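PDB 2NVA: arginine decarboxylase, A207R protein from Paramecium bursaria Chlorella virus 1, which catalyses the pyridoxal 5'-phosphate-dependent decarboxylation of arginine to agmatine, on a fold shared with the eukaryotic ornithine decarboxylases. Local coordinates for residues N127-L132 against E169-S174; P302-D307 against P337-G342; C49-V54 against T354-T359; T16-V21 against S262-Q267; I26-I31 against L56-D61. All coordinates share one frame; numbering follows the deposited sequence.

Contact 1: N127-L132 against E169-S174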
# COMPACT_ATOMS: atom_id res chain seq x y z
N ASN A 127 30.66 18.97 -0.24
CA ASN A 127 31.55 18.26 -1.16
C ASN A 127 30.94 17.02 -1.80
O ASN A 127 31.63 16.23 -2.42
CB ASN A 127 32.87 17.92 -0.46
CG ASN A 127 33.65 19.16 -0.08
OD1 ASN A 127 33.70 20.14 -0.83
ND2 ASN A 127 34.27 19.13 1.10
N CYS A 128 29.63 16.85 -1.65
CA CYS A 128 28.93 15.78 -2.33
C CYS A 128 29.06 15.99 -3.84
O CYS A 128 28.86 17.11 -4.34
CB CYS A 128 27.46 15.76 -1.91
SG CYS A 128 26.55 14.31 -2.48
N LYS A 129 29.42 14.94 -4.56
CA LYS A 129 29.51 15.02 -6.02
C LYS A 129 28.12 14.85 -6.59
O LYS A 129 27.45 13.86 -6.31
CB LYS A 129 30.48 13.97 -6.57
CG LYS A 129 31.87 14.08 -5.93
CD LYS A 129 32.88 13.18 -6.65
CE LYS A 129 34.18 13.04 -5.84
NZ LYS A 129 34.84 14.37 -5.60
N MET A 130 27.70 15.81 -7.41
CA MET A 130 26.30 15.90 -7.85
C MET A 130 26.07 15.45 -9.27
O MET A 130 26.88 15.72 -10.16
CB MET A 130 25.75 17.31 -7.63
CG MET A 130 25.78 17.78 -6.17
SD MET A 130 25.01 16.64 -4.99
CE MET A 130 23.28 16.76 -5.47
N ILE A 131 24.94 14.77 -9.48
CA ILE A 131 24.52 14.32 -10.80
C ILE A 131 23.19 15.00 -11.12
O ILE A 131 22.22 14.84 -10.39
CB ILE A 131 24.39 12.77 -10.87
CG1 ILE A 131 25.75 12.10 -10.69
CG2 ILE A 131 23.77 12.34 -12.19
CD1 ILE A 131 25.68 10.58 -10.49
N LEU A 132 23.16 15.76 -12.21
CA LEU A 132 21.93 16.43 -12.59
C LEU A 132 21.00 15.44 -13.27
O LEU A 132 21.34 14.87 -14.30
CB LEU A 132 22.21 17.64 -13.49
CG LEU A 132 20.98 18.31 -14.12
CD1 LEU A 132 20.06 18.94 -13.08
CD2 LEU A 132 21.40 19.33 -15.18
N GLU A 169 30.35 20.51 -7.11
CA GLU A 169 30.94 19.76 -8.21
C GLU A 169 29.87 18.91 -8.89
O GLU A 169 29.36 17.96 -8.29
CB GLU A 169 32.05 18.86 -7.65
CG GLU A 169 32.90 18.14 -8.69
CD GLU A 169 33.97 17.26 -8.05
OE1 GLU A 169 34.74 16.58 -8.80
OE2 GLU A 169 34.06 17.23 -6.80
N VAL A 170 29.50 19.27 -10.12
CA VAL A 170 28.59 18.44 -10.91
C VAL A 170 29.43 17.47 -11.75
O VAL A 170 30.22 17.89 -12.61
CB VAL A 170 27.65 19.28 -11.81
CG1 VAL A 170 26.80 18.38 -12.70
CG2 VAL A 170 26.73 20.16 -10.94
N ILE A 171 29.28 16.17 -11.49
CA ILE A 171 30.13 15.16 -12.13
C ILE A 171 29.43 14.36 -13.24
O ILE A 171 30.06 13.52 -13.90
CB ILE A 171 30.77 14.18 -11.10
CG1 ILE A 171 29.69 13.34 -10.39
CG2 ILE A 171 31.67 14.95 -10.13
CD1 ILE A 171 30.24 12.09 -9.71
N GLY A 172 28.15 14.62 -13.46
CA GLY A 172 27.44 13.88 -14.50
C GLY A 172 25.96 14.18 -14.64
O GLY A 172 25.41 15.09 -14.01
N ILE A 173 25.34 13.38 -15.51
CA ILE A 173 23.93 13.56 -15.88
C ILE A 173 23.25 12.21 -15.77
O ILE A 173 23.82 11.19 -16.17
CB ILE A 173 23.78 14.10 -17.35
CG1 ILE A 173 24.60 15.38 -17.58
CG2 ILE A 173 22.31 14.29 -17.74
CD1 ILE A 173 24.18 16.60 -16.76
N SER A 174 22.04 12.22 -15.22
CA SER A 174 21.21 11.01 -15.16
C SER A 174 19.82 11.27 -15.73
O SER A 174 19.41 12.41 -15.92
CB SER A 174 21.09 10.53 -13.72
OG SER A 174 20.24 11.37 -12.98
O HOH W 1 33.05 18.52 -4.35
O HOH W 2 30.41 19.45 -4.32
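Lys129 and Glu169 meet where two parallel strands begin, their side chains lying side by side and pointing the same way. Lys129 NZ makes a salt bridge of 3.2 Å to Glu169 OE2, approaching on the syn side but 32° out of the carboxylate plane. The Glu169 chain runs extended, while the lysine is straight until its last torsion (chi4 -60°), where it bends NZ to the oxygen. Ile171 packs against the aliphatic part of the lysine, CD1 lying 3.7 Å from Lys129 CB. Further along, Ile131 CG2 touches Ser174 CB at 3.6 Å.

Behind these side chains stand the backbone bonds of the sheet. Met130 is tied twice to the other strand, its N donating to Glu169 O at 2.9 Å and its O accepting from Ile171 N at 2.8 Å. After Ile171 the pairing resumes with Leu132 N to Gly172 O and Ser174 N to Leu132 O. Gly172 N, however, is buried without a partner. Helix 156-165, which links the strands in a beta-alpha-beta unit of the TIM barrel, covers Leu132 and Val170, and strand 109-112 continues the sheet beyond Lys129 and Ile131.

Backbone bonds thus run throughout, while the side chains change from an ion pair at the Glu169 end, where a water accepts from Glu169 N and probably donates to Cys128 O, to mostly apolar ones toward Ser174, whose side chain is about 7 Å from the bound pyridoxal phosphate-agmatine adduct.

Contact 2: P302-D307 against P337-G342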
# COMPACT_ATOMS: atom_id res chain seq x y z
N PRO A 302 -1.42 -17.83 -11.80
CA PRO A 302 -0.69 -18.74 -10.92
C PRO A 302 -0.40 -20.09 -11.57
O PRO A 302 -1.08 -20.49 -12.54
CB PRO A 302 -1.65 -18.93 -9.76
CG PRO A 302 -3.01 -18.84 -10.39
CD PRO A 302 -2.86 -17.77 -11.45
N GLN A 303 0.59 -20.78 -11.01
CA GLN A 303 0.90 -22.17 -11.34
C GLN A 303 0.34 -23.06 -10.22
O GLN A 303 0.62 -22.82 -9.05
CB GLN A 303 2.42 -22.35 -11.40
CG GLN A 303 3.06 -21.56 -12.54
CD GLN A 303 2.83 -22.23 -13.87
OE1 GLN A 303 3.08 -23.43 -14.02
NE2 GLN A 303 2.38 -21.46 -14.85
N LEU A 304 -0.44 -24.07 -10.59
CA LEU A 304 -0.95 -25.03 -9.59
C LEU A 304 0.17 -25.97 -9.14
O LEU A 304 0.97 -26.44 -9.96
CB LEU A 304 -2.06 -25.88 -10.20
CG LEU A 304 -3.50 -25.40 -10.08
CD1 LEU A 304 -3.77 -24.21 -10.99
CD2 LEU A 304 -4.41 -26.60 -10.42
N LEU A 305 0.24 -26.22 -7.84
CA LEU A 305 1.21 -27.18 -7.32
C LEU A 305 0.70 -28.62 -7.39
O LEU A 305 1.49 -29.55 -7.53
CB LEU A 305 1.68 -26.80 -5.91
CG LEU A 305 2.62 -25.58 -6.01
CD1 LEU A 305 2.62 -24.77 -4.72
CD2 LEU A 305 4.04 -25.98 -6.41
N ARG A 306 -0.62 -28.79 -7.29
CA ARG A 306 -1.26 -30.09 -7.50
C ARG A 306 -1.26 -30.47 -8.99
O ARG A 306 -1.66 -29.67 -9.85
CB ARG A 306 -2.70 -30.05 -6.97
CG ARG A 306 -3.52 -31.28 -7.29
CD ARG A 306 -4.85 -31.28 -6.54
NE ARG A 306 -5.57 -30.01 -6.63
CZ ARG A 306 -6.38 -29.66 -7.63
NH1 ARG A 306 -6.57 -30.50 -8.65
NH2 ARG A 306 -7.01 -28.48 -7.62
N ASP A 307 -0.76 -31.67 -9.30
CA ASP A 307 -0.73 -32.16 -10.68
C ASP A 307 -2.15 -32.47 -11.18
O ASP A 307 -2.96 -33.10 -10.47
CB ASP A 307 0.14 -33.42 -10.78
CG ASP A 307 0.43 -33.83 -12.22
OD1 ASP A 307 0.18 -33.03 -13.14
OD2 ASP A 307 0.93 -34.96 -12.43
N PRO A 337 -7.76 -24.90 -13.91
CA PRO A 337 -8.38 -26.09 -13.37
C PRO A 337 -9.12 -25.70 -12.08
O PRO A 337 -8.70 -24.75 -11.40
CB PRO A 337 -7.19 -27.00 -13.04
CG PRO A 337 -6.11 -26.55 -13.98
CD PRO A 337 -6.30 -25.06 -14.06
N GLU A 338 -10.20 -26.40 -11.76
CA GLU A 338 -10.89 -26.14 -10.51
C GLU A 338 -9.94 -26.26 -9.31
O GLU A 338 -9.16 -27.21 -9.23
CB GLU A 338 -12.09 -27.07 -10.31
CG GLU A 338 -12.91 -26.69 -9.08
CD GLU A 338 -14.19 -27.49 -8.93
OE1 GLU A 338 -14.52 -28.32 -9.82
OE2 GLU A 338 -14.87 -27.28 -7.91
N LEU A 339 -10.00 -25.29 -8.40
CA LEU A 339 -9.16 -25.33 -7.20
C LEU A 339 -10.03 -25.66 -5.98
O LEU A 339 -11.25 -25.54 -6.03
CB LEU A 339 -8.48 -23.97 -6.99
CG LEU A 339 -7.67 -23.38 -8.14
CD1 LEU A 339 -7.24 -21.95 -7.81
CD2 LEU A 339 -6.46 -24.24 -8.42
N HIS A 340 -9.38 -26.07 -4.89
CA HIS A 340 -10.06 -26.43 -3.65
C HIS A 340 -9.40 -25.76 -2.46
O HIS A 340 -8.20 -25.49 -2.49
CB HIS A 340 -10.06 -27.95 -3.49
CG HIS A 340 -10.76 -28.64 -4.61
ND1 HIS A 340 -10.09 -29.22 -5.66
CD2 HIS A 340 -12.08 -28.75 -4.90
CE1 HIS A 340 -10.97 -29.71 -6.52
NE2 HIS A 340 -12.18 -29.44 -6.08
N ILE A 341 -10.19 -25.48 -1.42
CA ILE A 341 -9.62 -24.92 -0.20
C ILE A 341 -8.46 -25.82 0.26
O ILE A 341 -8.64 -27.03 0.38
CB ILE A 341 -10.68 -24.71 0.90
CG1 ILE A 341 -11.67 -23.63 0.44
CG2 ILE A 341 -10.03 -24.34 2.22
CD1 ILE A 341 -12.90 -23.45 1.36
N GLY A 342 -7.29 -25.21 0.49
CA GLY A 342 -6.09 -25.99 0.84
C GLY A 342 -5.07 -26.16 -0.29
O GLY A 342 -3.90 -26.44 -0.01
O HOH W 3 -8.50 -29.52 -10.55
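Apolar contact begins with Leu304, whose branched end fits against Pro337 and Leu339. Its CG comes within 3.6 Å of Leu339 CD2, a methyl that also lies close to both Leu304 methyls. Leu304 CD2 meets the proline ring as well, at 3.8 Å from Pro337 CB, the two side chains sliding past each other in opposite directions.

Polar contact belongs to Arg306. With CG anti to the backbone N (chi1 173°) and a bend at chi3, its guanidinium arrives edge-on at the chain beyond Pro337. NH2 donates to Glu338 O over 3.0 Å, a bond lying in the carbonyl plane and only 7° out of the guanidinium plane. A bridging water accepts from Arg306 NH1 at 2.9 Å and donates to the same carbonyl, which therefore receives two bonds. His340 ND1 stands over one face of the guanidinium, 3.7 Å from Arg306 NH2, with the two planes 52° apart. Asp343, just after 337-342, takes a salt bridge from Arg306 NH2 and a hydrogen bond from His340 N, so one carboxylate serves both segments.

Leu304 ends the short strand 303-304, which pairs with 344-347, and Arg306 follows it; together they hold the loop between strands 331-337 and 344-347 of the mixed beta sheet.

Contact 3: C49-V54 against T354-T359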
# COMPACT_ATOMS: atom_id res chain seq x y z
N CYS A 49 13.54 -1.68 -4.90
CA CYS A 49 12.78 -2.68 -5.65
C CYS A 49 12.60 -3.98 -4.85
O CYS A 49 11.54 -4.61 -4.91
CB CYS A 49 13.48 -2.96 -6.98
SG CYS A 49 12.60 -4.11 -8.07
N ASN A 50 13.64 -4.34 -4.09
CA ASN A 50 13.62 -5.52 -3.23
C ASN A 50 14.83 -5.42 -2.32
O ASN A 50 15.98 -5.48 -2.80
CB ASN A 50 13.67 -6.81 -4.05
CG ASN A 50 13.42 -8.04 -3.21
OD1 ASN A 50 13.67 -8.05 -2.01
ND2 ASN A 50 12.89 -9.10 -3.85
N ASN A 51 14.59 -5.23 -1.04
CA ASN A 51 15.67 -5.04 -0.06
C ASN A 51 15.98 -6.29 0.76
O ASN A 51 16.58 -6.20 1.82
CB ASN A 51 15.33 -3.88 0.86
CG ASN A 51 13.95 -4.02 1.48
OD1 ASN A 51 13.41 -5.13 1.61
ND2 ASN A 51 13.37 -2.89 1.88
N ASP A 52 15.53 -7.45 0.27
CA ASP A 52 15.85 -8.74 0.88
C ASP A 52 17.35 -8.81 1.18
O ASP A 52 18.18 -8.60 0.30
CB ASP A 52 15.42 -9.86 -0.07
CG ASP A 52 15.78 -11.23 0.45
OD1 ASP A 52 16.86 -11.73 0.08
OD2 ASP A 52 14.99 -11.80 1.23
N GLU A 53 17.70 -9.11 2.43
CA GLU A 53 19.11 -9.03 2.82
C GLU A 53 20.03 -10.05 2.14
O GLU A 53 21.23 -9.77 1.97
CB GLU A 53 19.29 -9.00 4.34
CG GLU A 53 18.98 -10.26 5.08
CD GLU A 53 19.21 -10.10 6.59
OE1 GLU A 53 19.89 -10.95 7.20
OE2 GLU A 53 18.69 -9.10 7.17
N VAL A 54 19.48 -11.20 1.75
CA VAL A 54 20.27 -12.18 0.98
C VAL A 54 20.53 -11.68 -0.44
O VAL A 54 21.63 -11.86 -0.98
CB VAL A 54 19.58 -13.57 0.99
CG1 VAL A 54 20.25 -14.53 0.00
CG2 VAL A 54 19.62 -14.16 2.39
N THR A 354 7.30 -6.22 -4.78
CA THR A 354 6.33 -7.16 -4.24
C THR A 354 6.41 -7.14 -2.71
O THR A 354 5.60 -6.46 -2.06
CB THR A 354 6.52 -8.57 -4.82
OG1 THR A 354 7.88 -9.00 -4.60
CG2 THR A 354 6.25 -8.56 -6.32
N ASN A 355 7.40 -7.83 -2.15
CA ASN A 355 7.57 -7.88 -0.70
C ASN A 355 7.83 -6.50 -0.06
O ASN A 355 7.43 -6.28 1.07
CB ASN A 355 8.65 -8.88 -0.28
CG ASN A 355 9.93 -8.76 -1.09
OD1 ASN A 355 9.97 -9.15 -2.27
ND2 ASN A 355 11.00 -8.25 -0.46
N VAL A 356 8.51 -5.60 -0.77
CA VAL A 356 8.83 -4.26 -0.21
C VAL A 356 7.58 -3.41 0.03
O VAL A 356 7.63 -2.43 0.78
CB VAL A 356 9.80 -3.47 -1.11
CG1 VAL A 356 11.20 -4.10 -1.09
CG2 VAL A 356 9.26 -3.36 -2.56
N LEU A 357 6.47 -3.77 -0.61
CA LEU A 357 5.27 -2.96 -0.52
C LEU A 357 4.17 -3.54 0.39
O LEU A 357 3.01 -3.12 0.34
CB LEU A 357 4.73 -2.67 -1.90
CG LEU A 357 5.48 -1.51 -2.56
CD1 LEU A 357 5.58 -1.72 -4.04
CD2 LEU A 357 4.80 -0.20 -2.24
N THR A 358 4.57 -4.48 1.24
CA THR A 358 3.65 -5.17 2.15
C THR A 358 3.06 -4.21 3.18
O THR A 358 3.75 -3.35 3.70
CB THR A 358 4.38 -6.36 2.86
OG1 THR A 358 4.84 -7.26 1.85
CG2 THR A 358 3.41 -7.12 3.76
N THR A 359 1.76 -4.35 3.45
CA THR A 359 1.13 -3.69 4.61
C THR A 359 0.53 -4.73 5.55
O THR A 359 0.36 -5.90 5.18
CB THR A 359 -0.04 -2.75 4.22
OG1 THR A 359 -1.20 -3.52 3.89
CG2 THR A 359 0.34 -1.84 3.04
O HOH W 4 9.99 -6.54 -3.53
O HOH W 5 11.54 -11.39 -2.60
O HOH W 6 10.13 -2.35 2.34
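The Asn50 and Asn355 side chains cross at about a right angle, and their amide planes are 61° apart. Asn355 ND2 comes in above the plane of the Asn50 amide and donates to its OD1 at 3.1 Å, nearly straight at 177°. The bond is in plane for the donor but on a face for the acceptor. On the opposite face the same oxygen accepts from Asp52 N at 3.0 Å, which makes Asn50 the head of an Asx turn leading to Asp52, the N-cap of helix 53-61. Two donors therefore fix the rotation of this amide, and Gly351 O holds Asn50 ND2.

A water accepts from Asn50 ND2 and donates to Asn355 OD1, joining the amides a second time. Another water accepts from Thr354 N and probably donates to Cys49 O.

Val356 sets its two methyls against the chain of Cys49 to Asn51, CG2 lying 3.5 Å from Cys49 O. The contact brings the barrel-domain segment 49-54 against the loop that follows Tyr353, which binds pyridoxal phosphate, and Leu357 touches the agmatine adduct. Val356 also packs on Phe361 of the second subunit, placing the contact near the dimer interface and the active site.

With Asn51 CG set between its backbone N and carbonyl carbon (chi1 52°), the amide is brought beside Val356 CG1, which lies 3.6 Å from Asn51 OD1 and 3.5 Å from Asn50 CA.

Contact 4: T16-V21 against S262-Q267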
# COMPACT_ATOMS: atom_id res chain seq x y z
N THR A 16 1.59 -22.26 7.02
CA THR A 16 0.28 -21.62 6.85
C THR A 16 0.36 -20.30 6.11
O THR A 16 -0.47 -20.04 5.24
CB THR A 16 -0.50 -21.41 8.17
OG1 THR A 16 0.28 -20.63 9.08
CG2 THR A 16 -0.81 -22.72 8.82
N LYS A 17 1.34 -19.46 6.45
CA LYS A 17 1.54 -18.17 5.77
C LYS A 17 1.94 -18.36 4.32
O LYS A 17 2.53 -19.37 3.96
CB LYS A 17 2.67 -17.37 6.43
CG LYS A 17 2.56 -17.13 7.90
CD LYS A 17 3.74 -16.26 8.32
CE LYS A 17 4.07 -16.38 9.78
NZ LYS A 17 3.01 -15.79 10.62
N SER A 18 1.63 -17.36 3.48
CA SER A 18 2.19 -17.34 2.13
C SER A 18 3.71 -17.23 2.25
O SER A 18 4.22 -16.81 3.29
CB SER A 18 1.63 -16.17 1.34
OG SER A 18 2.00 -14.94 1.94
N PHE A 19 4.43 -17.64 1.22
CA PHE A 19 5.90 -17.63 1.31
C PHE A 19 6.58 -17.37 -0.02
O PHE A 19 6.13 -17.85 -1.07
CB PHE A 19 6.44 -18.92 1.99
CG PHE A 19 6.12 -20.22 1.24
CD1 PHE A 19 7.03 -20.77 0.34
CD2 PHE A 19 4.92 -20.90 1.48
CE1 PHE A 19 6.75 -21.98 -0.32
CE2 PHE A 19 4.62 -22.09 0.82
CZ PHE A 19 5.53 -22.64 -0.08
N TYR A 20 7.66 -16.59 0.04
CA TYR A 20 8.52 -16.37 -1.11
C TYR A 20 9.55 -17.47 -1.16
O TYR A 20 10.07 -17.88 -0.11
CB TYR A 20 9.24 -15.02 -0.98
CG TYR A 20 8.31 -13.85 -1.14
CD1 TYR A 20 8.10 -13.27 -2.40
CD2 TYR A 20 7.65 -13.31 -0.05
CE1 TYR A 20 7.23 -12.19 -2.56
CE2 TYR A 20 6.77 -12.23 -0.20
CZ TYR A 20 6.57 -11.67 -1.45
OH TYR A 20 5.72 -10.60 -1.60
N VAL A 21 9.84 -17.98 -2.36
CA VAL A 21 10.97 -18.88 -2.56
C VAL A 21 11.96 -18.12 -3.43
O VAL A 21 11.68 -17.83 -4.60
CB VAL A 21 10.57 -20.22 -3.24
CG1 VAL A 21 11.80 -21.13 -3.44
CG2 VAL A 21 9.48 -20.92 -2.42
N SER A 262 12.41 -14.30 -7.05
CA SER A 262 11.47 -14.98 -6.17
C SER A 262 10.22 -15.45 -6.91
O SER A 262 9.84 -14.88 -7.92
CB SER A 262 11.03 -14.05 -5.03
OG SER A 262 12.15 -13.58 -4.30
N VAL A 263 9.60 -16.50 -6.37
CA VAL A 263 8.20 -16.82 -6.68
C VAL A 263 7.43 -16.63 -5.38
O VAL A 263 8.02 -16.68 -4.31
CB VAL A 263 8.00 -18.26 -7.26
CG1 VAL A 263 8.84 -18.45 -8.55
CG2 VAL A 263 8.36 -19.33 -6.22
N LEU A 264 6.12 -16.39 -5.47
CA LEU A 264 5.30 -16.23 -4.26
C LEU A 264 4.24 -17.32 -4.21
O LEU A 264 3.39 -17.38 -5.08
CB LEU A 264 4.66 -14.85 -4.21
CG LEU A 264 3.74 -14.53 -3.01
CD1 LEU A 264 4.40 -14.84 -1.66
CD2 LEU A 264 3.31 -13.05 -3.08
N ALA A 265 4.32 -18.18 -3.20
CA ALA A 265 3.36 -19.27 -3.00
C ALA A 265 2.26 -18.84 -2.04
O ALA A 265 2.54 -18.23 -1.01
CB ALA A 265 4.08 -20.50 -2.47
N THR A 266 1.02 -19.14 -2.41
CA THR A 266 -0.14 -18.73 -1.63
C THR A 266 -1.21 -19.82 -1.70
O THR A 266 -1.30 -20.57 -2.68
CB THR A 266 -0.68 -17.34 -2.06
OG1 THR A 266 -1.80 -16.97 -1.25
CG2 THR A 266 -1.11 -17.32 -3.53
N GLN A 267 -2.02 -19.89 -0.64
CA GLN A 267 -2.99 -20.98 -0.50
C GLN A 267 -4.43 -20.49 -0.69
O GLN A 267 -4.76 -19.38 -0.28
CB GLN A 267 -2.85 -21.62 0.89
CG GLN A 267 -3.57 -22.95 1.04
CD GLN A 267 -3.53 -23.48 2.47
OE1 GLN A 267 -3.77 -22.74 3.42
NE2 GLN A 267 -3.23 -24.76 2.63
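Phe19 and Val21 form hydrogen-bonded antiparallel pairs with Ala265 and Val263, and Tyr20 faces Leu264 in the non-hydrogen-bonded pair between them, the strands running at 160°. Each of the two outer pairs is closed by two backbone bonds, such as Ala265 N to Phe19 O at 2.8 Å.

Above one side of the sheet lie Tyr20 and Leu264. Leu264 CD1 sits over the centre of the tyrosine ring, 3.7 Å from the centroid and 6° off the normal, a clear CH-pi contact. Its other methyl, CD2, reaches Tyr20 OH at 3.7 Å, while Ser262 CB lies at the ring's edge. The other side carries Phe19, Val21, Val263 and Ala265. Phe19 holds its CG between the backbone N and the carbonyl carbon (chi1 61°), which swings the ring across the neighbouring strand. Ala265 CB then rests over its face, 3.6 Å from the centroid and nearer the CZ rim. Val21 CB meets Val263 CG2 at 3.8 Å.

Helix 2-11 covers Phe19 and Val21, while strand 367-371 pairs in parallel with the other edge of strand 18-22. In this mixed sheet of the C-terminal beta domain, the four backbone bonds satisfy the N-H and C=O groups facing across the pair, which lets it lie buried between mostly apolar side chains.

Contact 5: I26-I31 against L56-D61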
# COMPACT_ATOMS: atom_id res chain seq x y z
N ILE A 26 19.89 -17.42 -9.34
CA ILE A 26 19.24 -16.75 -10.46
C ILE A 26 19.82 -15.35 -10.66
O ILE A 26 20.15 -14.96 -11.78
CB ILE A 26 17.69 -16.73 -10.31
CG1 ILE A 26 17.12 -18.11 -10.67
CG2 ILE A 26 17.06 -15.64 -11.21
CD1 ILE A 26 15.58 -18.20 -10.59
N VAL A 27 19.95 -14.61 -9.57
CA VAL A 27 20.45 -13.24 -9.62
C VAL A 27 21.93 -13.22 -10.01
O VAL A 27 22.33 -12.38 -10.81
CB VAL A 27 20.21 -12.52 -8.29
CG1 VAL A 27 20.92 -11.13 -8.25
CG2 VAL A 27 18.71 -12.36 -8.07
N GLU A 28 22.72 -14.15 -9.47
CA GLU A 28 24.13 -14.30 -9.89
C GLU A 28 24.27 -14.48 -11.40
O GLU A 28 25.10 -13.81 -12.03
CB GLU A 28 24.82 -15.45 -9.15
CG GLU A 28 24.95 -15.18 -7.64
CD GLU A 28 25.53 -16.36 -6.88
OE1 GLU A 28 26.20 -16.11 -5.85
OE2 GLU A 28 25.33 -17.53 -7.30
N ASP A 29 23.47 -15.38 -11.97
CA ASP A 29 23.47 -15.60 -13.41
C ASP A 29 23.08 -14.35 -14.17
O ASP A 29 23.67 -14.05 -15.20
CB ASP A 29 22.55 -16.77 -13.78
CG ASP A 29 23.07 -18.11 -13.27
OD1 ASP A 29 22.27 -19.07 -13.26
OD2 ASP A 29 24.27 -18.22 -12.89
N LEU A 30 22.10 -13.60 -13.65
CA LEU A 30 21.68 -12.37 -14.29
C LEU A 30 22.71 -11.26 -14.18
O LEU A 30 22.80 -10.42 -15.09
CB LEU A 30 20.32 -11.88 -13.75
CG LEU A 30 19.09 -12.67 -14.25
CD1 LEU A 30 17.85 -12.35 -13.44
CD2 LEU A 30 18.84 -12.39 -15.74
N ILE A 31 23.47 -11.23 -13.09
CA ILE A 31 24.56 -10.27 -12.96
C ILE A 31 25.62 -10.58 -14.01
O ILE A 31 26.16 -9.67 -14.66
CB ILE A 31 25.16 -10.26 -11.54
CG1 ILE A 31 24.13 -9.71 -10.55
CG2 ILE A 31 26.48 -9.44 -11.52
CD1 ILE A 31 24.42 -10.06 -9.09
N LEU A 56 20.73 -8.52 -1.31
CA LEU A 56 21.70 -7.43 -1.21
C LEU A 56 23.11 -7.98 -1.00
O LEU A 56 24.06 -7.47 -1.58
CB LEU A 56 21.32 -6.47 -0.08
CG LEU A 56 19.99 -5.72 -0.19
CD1 LEU A 56 19.79 -4.83 1.05
CD2 LEU A 56 19.89 -4.88 -1.47
N LYS A 57 23.24 -9.01 -0.17
CA LYS A 57 24.55 -9.65 0.04
C LYS A 57 25.07 -10.28 -1.25
O LYS A 57 26.27 -10.23 -1.55
CB LYS A 57 24.50 -10.66 1.19
CG LYS A 57 25.81 -11.43 1.47
CD LYS A 57 26.98 -10.48 1.75
CE LYS A 57 28.19 -11.26 2.29
NZ LYS A 57 29.46 -10.45 2.23
N THR A 58 24.16 -10.89 -2.01
CA THR A 58 24.51 -11.50 -3.30
C THR A 58 25.03 -10.46 -4.28
O THR A 58 26.03 -10.70 -4.97
CB THR A 58 23.30 -12.23 -3.90
OG1 THR A 58 22.85 -13.23 -2.97
CG2 THR A 58 23.66 -12.90 -5.22
N MET A 59 24.35 -9.32 -4.34
CA MET A 59 24.77 -8.15 -5.12
C MET A 59 26.18 -7.72 -4.68
O MET A 59 27.08 -7.55 -5.51
CB MET A 59 23.82 -6.95 -4.87
CG MET A 59 22.35 -7.04 -5.41
SD MET A 59 22.29 -7.28 -7.21
CE MET A 59 20.53 -7.46 -7.34
N CYS A 60 26.34 -7.54 -3.38
CA CYS A 60 27.59 -7.05 -2.79
C CYS A 60 28.77 -7.92 -3.23
O CYS A 60 29.80 -7.40 -3.70
CB CYS A 60 27.48 -7.04 -1.27
SG CYS A 60 29.04 -6.74 -0.40
N ASP A 61 28.62 -9.23 -3.07
CA ASP A 61 29.67 -10.21 -3.40
C ASP A 61 29.99 -10.31 -4.90
O ASP A 61 31.08 -10.79 -5.27
CB ASP A 61 29.27 -11.59 -2.85
CG ASP A 61 29.28 -11.64 -1.31
OD1 ASP A 61 29.85 -10.72 -0.68
OD2 ASP A 61 28.71 -12.60 -0.75
O HOH W 7 27.22 -13.78 -4.82
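Met59 reaches from helix 53-61 to Val27 and Ile31 of helix 24-37, and its course can be followed atom by atom. CB leaves its helix pointing away from the other one. CG stands anti to the carbonyl carbon (chi1 -68°), and a bend at chi2 (-59°) turns the chain back. SD then meets Ile31 CD1 at 4.0 Å, and the terminal CE reaches Val27 CG1 at 3.8 Å, the methionine and valine side chains crossing at about a right angle. Phe257 of helix 255-258 and Tyr45 of strand 41-46 also pack on Met59.

Helix 24-37, strand 41-46 and helix 53-61 follow one another in the chain, and the two helices pack side by side in the outer layer of the TIM barrel; their segments cross at -34° with axes 10.1 Å apart.

On the Glu28 side polar groups and water join the contact. Thr58 CG2 touches Glu28 CG at 3.6 Å, the side chains crossing nearly at right angles, while Thr58 OG1 turns back to bond Val54 O within its own helix. A water donates to Glu28 OE1 at 2.7 Å and weakly to Thr58 O.

Overall arrangement
Contacts 1, 3, 4 and 5 are buried, whereas contact 2 is partly open at the far end of the beta domain. Contacts 1 and 5 belong to the TIM barrel, one between strands and the other between outer helices, with centres 27 Å apart. Contacts 2 and 4 reach the same mixed sheet and touch through Gly342 O and Gln267 NE2, 3.2 Å apart, a probable hydrogen bond. Contact 3 bridges the two domains beside the active site: it shares helix 53-61 with contact 5 and meets Tyr20 of contact 4. Backbone bonds dominate contacts 1 and 4, amides and water contact 3, an arginine contact 2, and methyl and sulfur packing contact 5.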